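Local coordinates for protein aspartate aminotransferase (Rhodobacter sphaeroides, PDB 3NRA) that probably catalyses the pyridoxal 5'-phosphate-dependent transfer of an amino group from L-aspartate to 2-oxoglutarate, giving oxaloacetate and L-glutamate, at residues B[128-133]-B[170-175]. Residues are numbered along the deposited sequence; the frame is centred on the assembly and turned at random.
Sequences KVAIVQ and TGLEEA
Ala130 on strand 128-133 meets two residues of the helical segment 170-175, Leu172 and Ala175, through a single methyl group. Its CB lies 3.7 Å from Leu172 CD1 and 4.1 Å from Ala175 CB, both ordinary van der Waals separations, and the contact is wholly apolar. Leu172 and Ala175 are three residues apart, just under one helical turn, which places both on the face of the helix turned to the strand. They reach it differently. Ala175 has its CB turned toward the strand, and the Ala130 and Ala175 CA atoms approach to 6.2 Å, a short backbone separation that two methyl side chains allow. Leu172 needs its length: with CG anti to the backbone N (chi1 -178°), the isobutyl group extends from the helix and delivers one branch, CD1, to the Ala130 methyl. This is helix-on-sheet packing in the large domain of a class I aminotransferase, where helix 169-177 packs on one face of a mixed seven-stranded sheet, over strands 149-154, 128-133 and 182-186. Strand 128-133 runs parallel between the other two; the Ala130 backbone is hydrogen-bonded to Val182 and Leu184, while Val129 and Ile131, whose CB atoms are turned away from the helix, pair with strand 149-154. The two helix residues diverge across that face, Leu172 touching Phe183 and Ala175 touching Val151, and Leu172 also packs against Ile204 and Leu207 of helix 198-211. Next to Leu172 in sequence, Glu173 OE2 forms a salt bridge with Arg210 NH1, adding a charged link to that neighbouring helix.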
# COMPACT_ATOMS: atom_id res chain seq x y z
N LYS B 128 17.35 10.07 15.62
CA LYS B 128 17.25 11.40 15.05
C LYS B 128 17.22 11.38 13.50
O LYS B 128 18.01 10.69 12.86
CB LYS B 128 18.36 12.29 15.56
CG LYS B 128 18.12 12.71 16.99
CD LYS B 128 19.36 13.25 17.64
CE LYS B 128 19.07 13.64 19.08
NZ LYS B 128 20.26 13.59 19.91
N VAL B 129 16.28 12.10 12.92
CA VAL B 129 16.13 12.17 11.48
C VAL B 129 16.08 13.62 11.06
O VAL B 129 15.27 14.37 11.59
CB VAL B 129 14.81 11.48 11.02
CG1 VAL B 129 14.74 11.46 9.49
CG2 VAL B 129 14.71 10.06 11.61
N ALA B 130 16.98 14.02 10.14
CA ALA B 130 16.98 15.38 9.58
C ALA B 130 15.87 15.51 8.54
O ALA B 130 15.80 14.71 7.60
CB ALA B 130 18.34 15.70 8.93
N ILE B 131 15.00 16.50 8.74
CA ILE B 131 13.85 16.74 7.84
C ILE B 131 13.87 18.22 7.49
O ILE B 131 14.10 19.06 8.37
CB ILE B 131 12.50 16.40 8.55
CG1 ILE B 131 12.43 14.88 8.85
CG2 ILE B 131 11.26 16.89 7.73
CD1 ILE B 131 12.41 14.02 7.64
N VAL B 132 13.68 18.52 6.21
CA VAL B 132 13.66 19.89 5.73
C VAL B 132 12.29 20.55 6.04
O VAL B 132 11.27 19.89 6.03
CB VAL B 132 13.91 19.94 4.20
CG1 VAL B 132 13.88 21.42 3.67
CG2 VAL B 132 15.25 19.25 3.85
N GLN B 133 12.32 21.84 6.36
CA GLN B 133 11.13 22.66 6.54
C GLN B 133 11.23 23.89 5.62
O GLN B 133 12.19 24.64 5.70
CB GLN B 133 11.03 23.12 8.00
CG GLN B 133 10.88 21.98 8.99
CD GLN B 133 10.58 22.46 10.38
OE1 GLN B 133 11.18 23.41 10.85
NE2 GLN B 133 9.65 21.79 11.04
N THR B 170 24.81 24.20 7.22
CA THR B 170 25.33 24.16 8.57
C THR B 170 24.32 23.49 9.53
O THR B 170 24.71 22.70 10.37
CB THR B 170 25.68 25.58 9.08
OG1 THR B 170 26.32 26.34 8.04
CG2 THR B 170 26.61 25.49 10.30
N GLY B 171 23.04 23.80 9.37
CA GLY B 171 21.96 23.14 10.11
C GLY B 171 21.91 21.62 9.88
O GLY B 171 21.70 20.86 10.82
N LEU B 172 22.13 21.18 8.64
CA LEU B 172 22.16 19.74 8.34
C LEU B 172 23.33 19.08 9.05
O LEU B 172 23.16 18.04 9.71
CB LEU B 172 22.29 19.51 6.85
CG LEU B 172 22.30 18.06 6.38
CD1 LEU B 172 21.03 17.30 6.91
CD2 LEU B 172 22.37 18.01 4.86
N GLU B 173 24.51 19.68 8.92
CA GLU B 173 25.68 19.20 9.57
C GLU B 173 25.49 19.08 11.06
O GLU B 173 25.88 18.09 11.65
CB GLU B 173 26.89 20.09 9.28
CG GLU B 173 28.14 19.58 10.00
CD GLU B 173 29.41 20.24 9.56
OE1 GLU B 173 29.36 21.14 8.68
OE2 GLU B 173 30.46 19.86 10.12
N GLU B 174 24.92 20.12 11.68
CA GLU B 174 24.64 20.11 13.11
C GLU B 174 23.65 18.99 13.50
O GLU B 174 23.83 18.35 14.54
CB GLU B 174 24.10 21.47 13.57
CG GLU B 174 25.12 22.65 13.53
CD GLU B 174 26.29 22.46 14.45
OE1 GLU B 174 26.07 22.21 15.67
OE2 GLU B 174 27.44 22.57 13.97
N ALA B 175 22.66 18.75 12.65
CA ALA B 175 21.76 17.60 12.81
C ALA B 175 22.55 16.29 12.87
O ALA B 175 22.33 15.49 13.74
CB ALA B 175 20.74 17.56 11.64